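Side-chain contacts in pyruvate kinase (PDB 6QXL), which probably catalyses the last step of glycolysis, in which the phosphate of phosphoenolpyruvate passes to ADP to give pyruvate and ATP: residues Thr6-Thr11 with Ala331-Cys336; Asp242-Ala247 with Lys265-His270; Asn275-Thr280 with Ala416-Val421; Asp301-Val306 with Gln337-His342. All blocks are in the same frame, centred on the assembly; numbering follows the deposited sequence.

Contacts 2 and 3 are wholly buried, whereas A333 in contact 1 and E340 in contact 4 are partly exposed; all are mainly apolar, and none has a hydrogen bond between its segments. Contacts 1 and 2 each pack a barrel strand against an outer helix, contact 1 adding sulfur to the aliphatic mixture that contact 2 keeps pure. Contact 3 meets strand 277-281, neighbour of contact 2's strand, from the alpha/beta domain, bringing an aromatic ring and a thioether. Contact 4 joins two outer helices, shares helix 325-340 with contact 1, and has the most residues within reach of a second subunit. Polar bonds run between contacts: K7 to carbonyls of 416-421, T6 to E340, R419 to V306.

Contact 1. Residues Thr6-Thr11 with Ala331-Cys336; sequences TKIVAT and AMARVC
T6, just before the first barrel strand, and I8 in it face helix 325-340, with T6 CA 6.3 Å from C336 CA and I8 CA 7.4 Å from A333 CA. The helix follows the last strand of the eight and packs back over the first, at the place where the (beta/alpha)8 barrel closes. The CG1 branch of I8 stands anti to the carbonyl carbon (chi1 -66°) and extends towards the helix, where CD1 comes to rest 3.7 Å from A333 CB. M332 runs past it the opposite way: its CG lies 4.1 Å from I8 CD1, while its SD passes on to I8 CG2 at the same distance. A short alanine lets the isoleucine tip approach the helix backbone, and the flexible thioether follows the branched chain's outline. Two residues before I8 and one turn further along the helix from M332, T6 CB meets C336 SG at 3.9 Å. The threonine thus offers carbon to the sulfur. V302, V313 and L315 also touch M332. Cohesion between the two segments therefore comes from dispersion and the exclusion of water, and the hydrogen bond of T6 OG1 goes to E340, one turn beyond C336.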
loop_
_atom_site.group_PDB
_atom_site.type_symbol
_atom_site.label_atom_id
_atom_site.label_comp_id
_atom_site.label_asym_id
_atom_site.label_seq_id
_atom_site.Cartn_x
_atom_site.Cartn_y
_atom_site.Cartn_z
ATOM N N THR A 6 24.773 8.173 10.767
ATOM C CA THR A 6 25.251 6.810 10.982
ATOM C C THR A 6 26.559 6.870 11.747
ATOM O O THR A 6 27.408 7.719 11.461
ATOM C CB THR A 6 25.419 6.078 9.635
ATOM O OG1 THR A 6 24.178 6.145 8.913
ATOM C CG2 THR A 6 25.791 4.628 9.855
ATOM N N LYS A 7 26.721 5.976 12.715
ATOM C CA LYS A 7 27.865 6.054 13.616
ATOM C C LYS A 7 28.974 5.128 13.161
ATOM O O LYS A 7 28.729 4.134 12.501
ATOM C CB LYS A 7 27.442 5.748 15.046
ATOM C CG LYS A 7 26.330 6.650 15.561
ATOM C CD LYS A 7 26.705 8.145 15.520
ATOM C CE LYS A 7 25.608 9.024 16.121
ATOM N NZ LYS A 7 25.361 8.711 17.569
ATOM N N ILE A 8 30.209 5.488 13.518
ATOM C CA ILE A 8 31.407 4.771 13.079
ATOM C C ILE A 8 32.117 4.134 14.261
ATOM O O ILE A 8 32.507 4.822 15.195
ATOM C CB ILE A 8 32.372 5.708 12.353
ATOM C CG1 ILE A 8 31.735 6.191 11.035
ATOM C CG2 ILE A 8 33.694 4.988 12.089
ATOM C CD1 ILE A 8 32.519 7.264 10.272
ATOM N N VAL A 9 32.283 2.820 14.206
ATOM C CA VAL A 9 33.070 2.083 15.180
ATOM C C VAL A 9 34.443 1.792 14.585
ATOM O O VAL A 9 34.539 1.200 13.509
ATOM C CB VAL A 9 32.414 0.756 15.530
ATOM C CG1 VAL A 9 33.222 0.030 16.593
ATOM C CG2 VAL A 9 30.987 0.989 15.985
ATOM N N ALA A 10 35.497 2.205 15.286
ATOM C CA ALA A 10 36.878 2.024 14.812
ATOM C C ALA A 10 37.617 1.141 15.798
ATOM O O ALA A 10 37.691 1.461 16.988
ATOM C CB ALA A 10 37.575 3.356 14.668
ATOM N N THR A 11 38.149 0.026 15.302
ATOM C CA THR A 11 38.950 -0.845 16.139
ATOM C C THR A 11 40.344 -0.253 16.293
ATOM O O THR A 11 40.928 0.219 15.322
ATOM C CB THR A 11 39.062 -2.252 15.532
ATOM O OG1 THR A 11 37.762 -2.842 15.469
ATOM C CG2 THR A 11 39.915 -3.109 16.411
ATOM N N ALA A 331 36.806 8.509 4.846
ATOM C CA ALA A 331 36.091 8.003 3.676
ATOM C C ALA A 331 34.741 7.409 4.098
ATOM O O ALA A 331 33.708 7.707 3.498
ATOM C CB ALA A 331 36.917 6.971 2.948
ATOM N N MET A 332 34.764 6.592 5.138
ATOM C CA MET A 332 33.558 5.978 5.633
ATOM C C MET A 332 32.531 7.038 6.023
ATOM O O MET A 332 31.355 6.948 5.650
ATOM C CB MET A 332 33.913 5.061 6.801
ATOM C CG MET A 332 32.753 4.352 7.423
ATOM S SD MET A 332 33.299 3.022 8.483
ATOM C CE MET A 332 33.153 1.628 7.352
ATOM N N ALA A 333 32.984 8.071 6.721
ATOM C CA ALA A 333 32.096 9.154 7.140
ATOM C C ALA A 333 31.471 9.881 5.946
ATOM O O ALA A 333 30.305 10.253 5.985
ATOM C CB ALA A 333 32.850 10.139 8.030
ATOM N N ARG A 334 32.245 10.070 4.891
ATOM C CA ARG A 334 31.767 10.782 3.715
ATOM C C ARG A 334 30.694 9.951 2.989
ATOM O O ARG A 334 29.687 10.487 2.522
ATOM C CB ARG A 334 32.946 11.058 2.792
ATOM C CG ARG A 334 32.796 12.320 1.926
ATOM C CD ARG A 334 33.455 12.205 0.523
ATOM N NE ARG A 334 34.780 11.544 0.577
ATOM C CZ ARG A 334 35.126 10.367 0.024
ATOM N NH1 ARG A 334 34.256 9.651 -0.699
ATOM N NH2 ARG A 334 36.360 9.887 0.245
ATOM N N VAL A 335 30.893 8.639 2.928
ATOM C CA VAL A 335 29.952 7.775 2.244
ATOM C C VAL A 335 28.633 7.729 3.012
ATOM O O VAL A 335 27.560 7.745 2.403
ATOM C CB VAL A 335 30.549 6.378 2.034
ATOM C CG1 VAL A 335 29.512 5.417 1.447
ATOM C CG2 VAL A 335 31.745 6.461 1.104
ATOM N N CYS A 336 28.723 7.705 4.340
ATOM C CA CYS A 336 27.523 7.731 5.169
ATOM C C CYS A 336 26.705 9.001 4.901
ATOM O O CYS A 336 25.496 8.945 4.688
ATOM C CB CYS A 336 27.883 7.616 6.643
ATOM S SG CYS A 336 28.452 5.972 7.139
#

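Contact 2. Residues Asp242-Ala247 with Lys265-His270; sequences DAVMVA and KKIILH
I267 turns its CG2 methyl towards the barrel strand, and that one methyl meets two valines: it lies 3.7 Å from V246 CG2 and 3.9 Å from V244 CG2. Both valines run at a slant to the isoleucine, so methyls nest beside one another instead of meeting end on. In V246 both branches are used. With CG1 anti to the backbone N (chi1 -173°) and CG2 beside it, both methyls lie against the same side of the isoleucine, CG2 towards its CB and CG2, and CG1 towards its CD1, 4.1 Å away. V244 contributes CG2 alone. I268 leaves the helix to one side of the strand, yet its CG1 comes within 4.5 Å of V246 CG2, a loose touch; the rest of it packs on V278 and T280 of the next strand. Strand 243-247 and helix 260-273 run nearly antiparallel, at 172° with 9.0 Å between the axes of these short segments, as expected of the beta-alpha-beta units that build a TIM barrel. L234 and I222 close round I267 as well. The valines favour the extended strand, and the isoleucines give the helix a broad, stiff apolar face. V246 lies about 8 Å from a bound malonate ion, measured from its side chain. Having no polar bond, the seam depends on the fit of its methyls and on keeping water out, beneath a strand that runs close to the active site.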
loop_
_atom_site.group_PDB
_atom_site.type_symbol
_atom_site.label_atom_id
_atom_site.label_comp_id
_atom_site.label_asym_id
_atom_site.label_seq_id
_atom_site.Cartn_x
_atom_site.Cartn_y
_atom_site.Cartn_z
ATOM N N ASP A 242 21.382 -5.750 24.318
ATOM C CA ASP A 242 21.096 -4.350 24.125
ATOM C C ASP A 242 21.421 -3.923 22.716
ATOM O O ASP A 242 20.858 -2.947 22.211
ATOM C CB ASP A 242 21.891 -3.521 25.130
ATOM C CG ASP A 242 21.663 -3.979 26.551
ATOM O OD1 ASP A 242 20.500 -4.018 26.991
ATOM O OD2 ASP A 242 22.632 -4.346 27.221
ATOM N N ALA A 243 22.347 -4.640 22.076
ATOM C CA ALA A 243 22.766 -4.338 20.720
ATOM C C ALA A 243 23.238 -5.610 20.062
ATOM O O ALA A 243 23.527 -6.595 20.746
ATOM C CB ALA A 243 23.862 -3.301 20.742
ATOM N N VAL A 244 23.268 -5.601 18.734
ATOM C CA VAL A 244 23.772 -6.734 17.976
ATOM C C VAL A 244 24.739 -6.270 16.920
ATOM O O VAL A 244 24.688 -5.124 16.480
ATOM C CB VAL A 244 22.658 -7.575 17.314
ATOM C CG1 VAL A 244 21.676 -8.084 18.350
ATOM C CG2 VAL A 244 21.934 -6.782 16.260
ATOM N N MET A 245 25.630 -7.171 16.526
ATOM C CA MET A 245 26.620 -6.906 15.495
ATOM C C MET A 245 26.474 -7.956 14.400
ATOM O O MET A 245 26.479 -9.152 14.678
ATOM C CB MET A 245 28.024 -6.963 16.084
ATOM C CG MET A 245 29.124 -6.683 15.082
ATOM S SD MET A 245 30.765 -6.998 15.658
ATOM C CE MET A 245 30.993 -5.614 16.812
ATOM N N VAL A 246 26.392 -7.505 13.160
ATOM C CA VAL A 246 26.421 -8.390 12.011
ATOM C C VAL A 246 27.885 -8.683 11.727
ATOM O O VAL A 246 28.578 -7.899 11.093
ATOM C CB VAL A 246 25.705 -7.789 10.785
ATOM C CG1 VAL A 246 25.612 -8.809 9.667
ATOM C CG2 VAL A 246 24.304 -7.330 11.158
ATOM N N ALA A 247 28.343 -9.815 12.241
ATOM C CA ALA A 247 29.764 -10.138 12.236
ATOM C C ALA A 247 30.060 -10.987 11.003
ATOM O O ALA A 247 30.108 -12.226 11.060
ATOM C CB ALA A 247 30.132 -10.877 13.502
ATOM N N LYS A 265 20.300 -8.014 6.212
ATOM C CA LYS A 265 19.085 -7.217 6.210
ATOM C C LYS A 265 18.099 -7.676 7.271
ATOM O O LYS A 265 17.476 -6.829 7.935
ATOM C CB LYS A 265 18.459 -7.190 4.824
ATOM C CG LYS A 265 19.147 -6.192 3.896
ATOM C CD LYS A 265 19.040 -6.552 2.431
ATOM C CE LYS A 265 19.217 -5.340 1.483
ATOM N NZ LYS A 265 20.612 -4.786 1.435
ATOM N N LYS A 266 17.989 -8.988 7.470
ATOM C CA LYS A 266 17.090 -9.495 8.480
ATOM C C LYS A 266 17.532 -9.090 9.877
ATOM O O LYS A 266 16.731 -8.586 10.671
ATOM C CB LYS A 266 16.951 -11.026 8.373
ATOM C CG LYS A 266 15.923 -11.623 9.343
ATOM C CD LYS A 266 14.941 -12.673 8.707
ATOM C CE LYS A 266 15.458 -14.079 8.528
ATOM N NZ LYS A 266 14.253 -14.870 8.217
ATOM N N ILE A 267 18.820 -9.256 10.162
ATOM C CA ILE A 267 19.335 -8.937 11.485
ATOM C C ILE A 267 19.076 -7.460 11.816
ATOM O O ILE A 267 18.598 -7.140 12.894
ATOM C CB ILE A 267 20.831 -9.246 11.587
ATOM C CG1 ILE A 267 21.095 -10.746 11.497
ATOM C CG2 ILE A 267 21.393 -8.711 12.895
ATOM C CD1 ILE A 267 22.525 -11.090 11.136
ATOM N N ILE A 268 19.388 -6.568 10.884
ATOM C CA ILE A 268 19.208 -5.148 11.130
ATOM C C ILE A 268 17.744 -4.855 11.421
ATOM O O ILE A 268 17.421 -4.184 12.403
ATOM C CB ILE A 268 19.704 -4.321 9.940
ATOM C CG1 ILE A 268 21.218 -4.384 9.872
ATOM C CG2 ILE A 268 19.237 -2.881 10.048
ATOM C CD1 ILE A 268 21.791 -3.927 8.549
ATOM N N LEU A 269 16.858 -5.374 10.583
ATOM C CA LEU A 269 15.438 -5.119 10.746
ATOM C C LEU A 269 14.901 -5.691 12.063
ATOM O O LEU A 269 14.210 -5.004 12.812
ATOM C CB LEU A 269 14.670 -5.685 9.570
ATOM C CG LEU A 269 13.152 -5.469 9.599
ATOM C CD1 LEU A 269 12.788 -3.987 9.373
ATOM C CD2 LEU A 269 12.483 -6.373 8.578
ATOM N N HIS A 270 15.229 -6.942 12.363
ATOM C CA HIS A 270 14.730 -7.541 13.595
ATOM C C HIS A 270 15.288 -6.835 14.822
ATOM O O HIS A 270 14.579 -6.646 15.807
ATOM C CB HIS A 270 15.006 -9.039 13.635
ATOM C CG HIS A 270 14.107 -9.837 12.737
ATOM N ND1 HIS A 270 13.702 -11.112 13.032
ATOM C CD2 HIS A 270 13.518 -9.519 11.556
ATOM C CE1 HIS A 270 12.935 -11.567 12.058
ATOM N NE2 HIS A 270 12.808 -10.617 11.148
#

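Contact 3. Residues Asn275-Thr280 with Ala416-Val421; sequences NKVVIT and AMFRGV
The phenyl ring of F418 receives V277 at a slant: the CG2 methyl comes to the CD1-CE1 bond of the ring, 3.6 Å from CE1 and 3.7 Å from CD1. The two side chains cross at about a right angle, and the ring is further bordered by L391 and Y190. A second flat group, the peptide that follows M417, is met by the other branch of V277, whose CG1 lies 3.7 Å from M417 O. V278 packs outward on helix 260-273, which turns V277 and I279 inward. Segment 416-421 comes from the alpha/beta domain. The contact is thus a joint between domains at the end of the barrel where strand 277-281 begins. The segment is shaped by a type II beta turn from F418 to V421, in which G420 takes the positive phi (81°) that glycine accommodates easily; V421 N bonds to F418 O. K7 of the first strand holds the carbonyls of A416, F418 and V421 through its NZ. M417 reaches into the end of the barrel and bends at chi3 (-86°), bringing SD to 3.6 Å from I279 CD1 and 3.9 Å from I279 CG1, again nearly at right angles. A long, polarisable thioether can reach I279 and lie along its branched end. Bound glucose 6-phosphate lies about 9 Å from the F418 side chain.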
loop_
_atom_site.group_PDB
_atom_site.type_symbol
_atom_site.label_atom_id
_atom_site.label_comp_id
_atom_site.label_asym_id
_atom_site.label_seq_id
_atom_site.Cartn_x
_atom_site.Cartn_y
_atom_site.Cartn_z
ATOM N N ASN A 275 13.782 -2.876 19.297
ATOM C CA ASN A 275 14.337 -1.705 19.979
ATOM C C ASN A 275 15.760 -1.888 20.470
ATOM O O ASN A 275 16.104 -1.463 21.548
ATOM C CB ASN A 275 13.389 -1.262 21.098
ATOM C CG ASN A 275 12.012 -0.875 20.580
ATOM O OD1 ASN A 275 11.897 -0.191 19.577
ATOM N ND2 ASN A 275 10.980 -1.254 21.283
ATOM N N LYS A 276 16.582 -2.517 19.638
ATOM C CA LYS A 276 18.007 -2.681 19.897
ATOM C C LYS A 276 18.839 -1.943 18.873
ATOM O O LYS A 276 18.379 -1.647 17.782
ATOM C CB LYS A 276 18.382 -4.152 19.871
ATOM C CG LYS A 276 17.464 -5.027 20.693
ATOM C CD LYS A 276 17.353 -4.565 22.133
ATOM C CE LYS A 276 16.646 -5.624 22.961
ATOM N NZ LYS A 276 16.591 -5.142 24.360
ATOM N N VAL A 277 20.084 -1.697 19.243
ATOM C CA VAL A 277 21.064 -1.039 18.366
ATOM C C VAL A 277 21.723 -2.108 17.505
ATOM O O VAL A 277 21.886 -3.247 17.947
ATOM C CB VAL A 277 22.128 -0.327 19.221
ATOM C CG1 VAL A 277 23.097 0.449 18.362
ATOM C CG2 VAL A 277 21.470 0.624 20.191
ATOM N N VAL A 278 22.110 -1.758 16.288
ATOM C CA VAL A 278 22.769 -2.729 15.414
ATOM C C VAL A 278 23.977 -2.157 14.699
ATOM O O VAL A 278 23.921 -1.053 14.174
ATOM C CB VAL A 278 21.759 -3.367 14.425
ATOM C CG1 VAL A 278 21.082 -2.327 13.552
ATOM C CG2 VAL A 278 22.436 -4.413 13.558
ATOM N N ILE A 279 25.050 -2.936 14.684
ATOM C CA ILE A 279 26.310 -2.604 14.017
ATOM C C ILE A 279 26.553 -3.559 12.836
ATOM O O ILE A 279 26.378 -4.766 12.963
ATOM C CB ILE A 279 27.485 -2.794 14.990
ATOM C CG1 ILE A 279 27.320 -1.949 16.258
ATOM C CG2 ILE A 279 28.814 -2.461 14.324
ATOM C CD1 ILE A 279 28.180 -2.467 17.400
ATOM N N THR A 280 26.980 -3.021 11.701
ATOM C CA THR A 280 27.406 -3.836 10.552
ATOM C C THR A 280 28.931 -3.822 10.491
ATOM O O THR A 280 29.536 -2.760 10.607
ATOM C CB THR A 280 26.824 -3.289 9.241
ATOM O OG1 THR A 280 25.398 -3.284 9.321
ATOM C CG2 THR A 280 27.216 -4.152 8.059
ATOM N N ALA A 416 26.350 7.511 21.879
ATOM C CA ALA A 416 27.251 7.716 20.750
ATOM C C ALA A 416 27.080 6.666 19.639
ATOM O O ALA A 416 27.328 6.959 18.483
ATOM C CB ALA A 416 28.699 7.767 21.220
ATOM N N MET A 417 26.643 5.471 19.995
ATOM C CA MET A 417 26.361 4.451 19.009
ATOM C C MET A 417 24.944 4.491 18.408
ATOM O O MET A 417 24.662 3.716 17.503
ATOM C CB MET A 417 26.605 3.061 19.593
ATOM C CG MET A 417 27.103 2.029 18.573
ATOM S SD MET A 417 27.194 0.413 19.366
ATOM C CE MET A 417 28.792 0.503 20.068
ATOM N N PHE A 418 24.071 5.384 18.873
ATOM C CA PHE A 418 22.691 5.448 18.393
ATOM C C PHE A 418 22.630 6.300 17.128
ATOM O O PHE A 418 23.055 7.448 17.127
ATOM C CB PHE A 418 21.764 6.090 19.429
ATOM C CG PHE A 418 21.595 5.328 20.721
ATOM C CD1 PHE A 418 22.286 4.166 21.009
ATOM C CD2 PHE A 418 20.720 5.819 21.675
ATOM C CE1 PHE A 418 22.097 3.500 22.211
ATOM C CE2 PHE A 418 20.534 5.167 22.886
ATOM C CZ PHE A 418 21.226 3.998 23.149
ATOM N N ARG A 419 22.053 5.772 16.063
ATOM C CA ARG A 419 21.976 6.523 14.833
ATOM C C ARG A 419 21.167 7.811 15.016
ATOM O O ARG A 419 20.048 7.775 15.508
ATOM C CB ARG A 419 21.341 5.693 13.714
ATOM C CG ARG A 419 21.233 6.440 12.383
ATOM C CD ARG A 419 20.868 5.490 11.278
ATOM N NE ARG A 419 20.554 6.190 10.026
ATOM C CZ ARG A 419 20.670 5.661 8.814
ATOM N NH1 ARG A 419 21.111 4.416 8.675
ATOM N NH2 ARG A 419 20.360 6.378 7.747
ATOM N N GLY A 420 21.743 8.932 14.587
ATOM C CA GLY A 420 21.058 10.215 14.570
ATOM C C GLY A 420 21.024 10.948 15.920
ATOM O O GLY A 420 20.439 12.023 15.995
ATOM N N VAL A 421 21.627 10.387 16.966
ATOM C CA VAL A 421 21.564 10.961 18.294
ATOM C C VAL A 421 22.887 11.666 18.647
ATOM O O VAL A 421 23.954 11.109 18.441
ATOM C CB VAL A 421 21.289 9.883 19.344
ATOM C CG1 VAL A 421 21.152 10.502 20.731
ATOM C CG2 VAL A 421 20.041 9.113 18.969
#

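Contact 4. Residues Asp301-Val306 with Gln337-His342; sequences DVANAV and QGAEKH
Helices 296-307 and 325-340, which follow the seventh and eighth strands of the TIM barrel, pack side by side on its outer layer, with A303 and V306 of the first against A339 and E340 of the second. The helices come close here: A303 CA is 5.4 Å from A339 CA. Alanine on both sides makes this possible, the two CB methyls meeting at 4.1 Å and A339 CB also resting 4.0 Å from A303 O. One turn of helix further along, V306 takes over. With CG1 opposite the backbone N (chi1 173°), the methyl reaches A339 CB at 3.7 Å and E340 CG at 3.9 Å; V306 CB lies over the same alanine methyl. The alanine is therefore covered from two sides by residues three apart on one helical face. E340 crosses V306 at about a right angle and presents aliphatic carbon to it, while the extended chain takes the carboxylate away, OE1 to a hydrogen bond with R5 N and the other oxygen to its partner T6. A second subunit packs close by: A303 also touches V261 of that subunit, and N304 bonds to its K265. Small residues thus let the backbones draw near, and a glutamate serves as both a greasy stem and a polar end. With two bonds on its oxygens, the carboxylate would probably favour its ionised form even beside an apolar seam.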
loop_
_atom_site.group_PDB
_atom_site.type_symbol
_atom_site.label_atom_id
_atom_site.label_comp_id
_atom_site.label_asym_id
_atom_site.label_seq_id
_atom_site.Cartn_x
_atom_site.Cartn_y
_atom_site.Cartn_z
ATOM N N ASP A 301 29.106 -1.061 -0.370
ATOM C CA ASP A 301 28.821 -1.893 0.794
ATOM C C ASP A 301 28.386 -1.014 1.975
ATOM O O ASP A 301 27.371 -1.287 2.626
ATOM C CB ASP A 301 30.059 -2.708 1.159
ATOM C CG ASP A 301 29.848 -3.610 2.364
ATOM O OD1 ASP A 301 28.780 -4.247 2.480
ATOM O OD2 ASP A 301 30.782 -3.708 3.189
ATOM N N VAL A 302 29.133 0.056 2.205
ATOM C CA VAL A 302 28.864 0.926 3.317
ATOM C C VAL A 302 27.536 1.647 3.086
ATOM O O VAL A 302 26.676 1.702 3.962
ATOM C CB VAL A 302 30.026 1.923 3.527
ATOM C CG1 VAL A 302 29.654 2.962 4.579
ATOM C CG2 VAL A 302 31.295 1.188 3.955
ATOM N N ALA A 303 27.382 2.204 1.901
ATOM C CA ALA A 303 26.171 2.940 1.577
ATOM C C ALA A 303 24.929 2.065 1.710
ATOM O O ALA A 303 23.901 2.494 2.233
ATOM C CB ALA A 303 26.260 3.511 0.183
ATOM N N ASN A 304 25.028 0.825 1.263
ATOM C CA ASN A 304 23.885 -0.058 1.369
ATOM C C ASN A 304 23.574 -0.409 2.797
ATOM O O ASN A 304 22.411 -0.569 3.131
ATOM C CB ASN A 304 24.045 -1.312 0.499
ATOM C CG ASN A 304 23.586 -1.066 -0.931
ATOM O OD1 ASN A 304 22.401 -0.918 -1.172
ATOM N ND2 ASN A 304 24.508 -0.984 -1.863
ATOM N N ALA A 305 24.591 -0.496 3.644
ATOM C CA ALA A 305 24.343 -0.707 5.083
ATOM C C ALA A 305 23.598 0.493 5.675
ATOM O O ALA A 305 22.706 0.323 6.500
ATOM C CB ALA A 305 25.637 -0.968 5.836
ATOM N N VAL A 306 23.930 1.688 5.216
ATOM C CA VAL A 306 23.243 2.881 5.669
ATOM C C VAL A 306 21.782 2.862 5.225
ATOM O O VAL A 306 20.884 3.195 6.012
ATOM C CB VAL A 306 23.960 4.146 5.185
ATOM C CG1 VAL A 306 23.148 5.389 5.511
ATOM C CG2 VAL A 306 25.350 4.241 5.833
ATOM N N GLN A 337 27.378 10.147 4.879
ATOM C CA GLN A 337 26.677 11.394 4.621
ATOM C C GLN A 337 25.944 11.379 3.296
ATOM O O GLN A 337 24.804 11.867 3.217
ATOM C CB GLN A 337 27.615 12.569 4.619
ATOM C CG GLN A 337 27.885 13.166 5.973
ATOM C CD GLN A 337 28.709 14.441 5.746
ATOM O OE1 GLN A 337 29.894 14.312 5.463
ATOM N NE2 GLN A 337 28.070 15.655 5.738
ATOM N N GLY A 338 26.571 10.802 2.276
ATOM C CA GLY A 338 25.970 10.766 0.946
ATOM C C GLY A 338 24.731 9.880 0.919
ATOM O O GLY A 338 23.689 10.279 0.415
ATOM N N ALA A 339 24.839 8.689 1.499
ATOM C CA ALA A 339 23.729 7.777 1.519
ATOM C C ALA A 339 22.539 8.311 2.329
ATOM O O ALA A 339 21.380 7.977 2.035
ATOM C CB ALA A 339 24.172 6.433 2.070
ATOM N N GLU A 340 22.820 9.135 3.342
ATOM C CA GLU A 340 21.756 9.690 4.176
ATOM C C GLU A 340 20.875 10.722 3.452
ATOM O O GLU A 340 19.773 10.992 3.914
ATOM C CB GLU A 340 22.334 10.265 5.475
ATOM C CG GLU A 340 22.712 9.179 6.474
ATOM C CD GLU A 340 23.768 9.595 7.506
ATOM O OE1 GLU A 340 23.991 10.815 7.729
ATOM O OE2 GLU A 340 24.377 8.670 8.100
ATOM N N LYS A 341 21.344 11.272 2.331
ATOM C CA LYS A 341 20.517 12.161 1.510
ATOM C C LYS A 341 19.406 11.437 0.742
ATOM O O LYS A 341 18.448 12.059 0.326
ATOM C CB LYS A 341 21.366 12.944 0.518
ATOM C CG LYS A 341 22.480 13.771 1.151
ATOM C CD LYS A 341 23.094 14.742 0.146
ATOM C CE LYS A 341 23.781 14.066 -1.055
ATOM N NZ LYS A 341 24.229 15.109 -1.996
ATOM N N HIS A 342 19.522 10.126 0.572
ATOM C CA HIS A 342 18.499 9.345 -0.136
ATOM C C HIS A 342 17.116 9.544 0.515
ATOM O O HIS A 342 17.023 9.667 1.741
ATOM C CB HIS A 342 18.865 7.862 -0.131
ATOM C CG HIS A 342 18.300 7.077 -1.279
ATOM N ND1 HIS A 342 17.176 6.284 -1.171
ATOM C CD2 HIS A 342 18.723 6.943 -2.561
ATOM C CE1 HIS A 342 16.927 5.709 -2.332
ATOM N NE2 HIS A 342 17.838 6.107 -3.195
#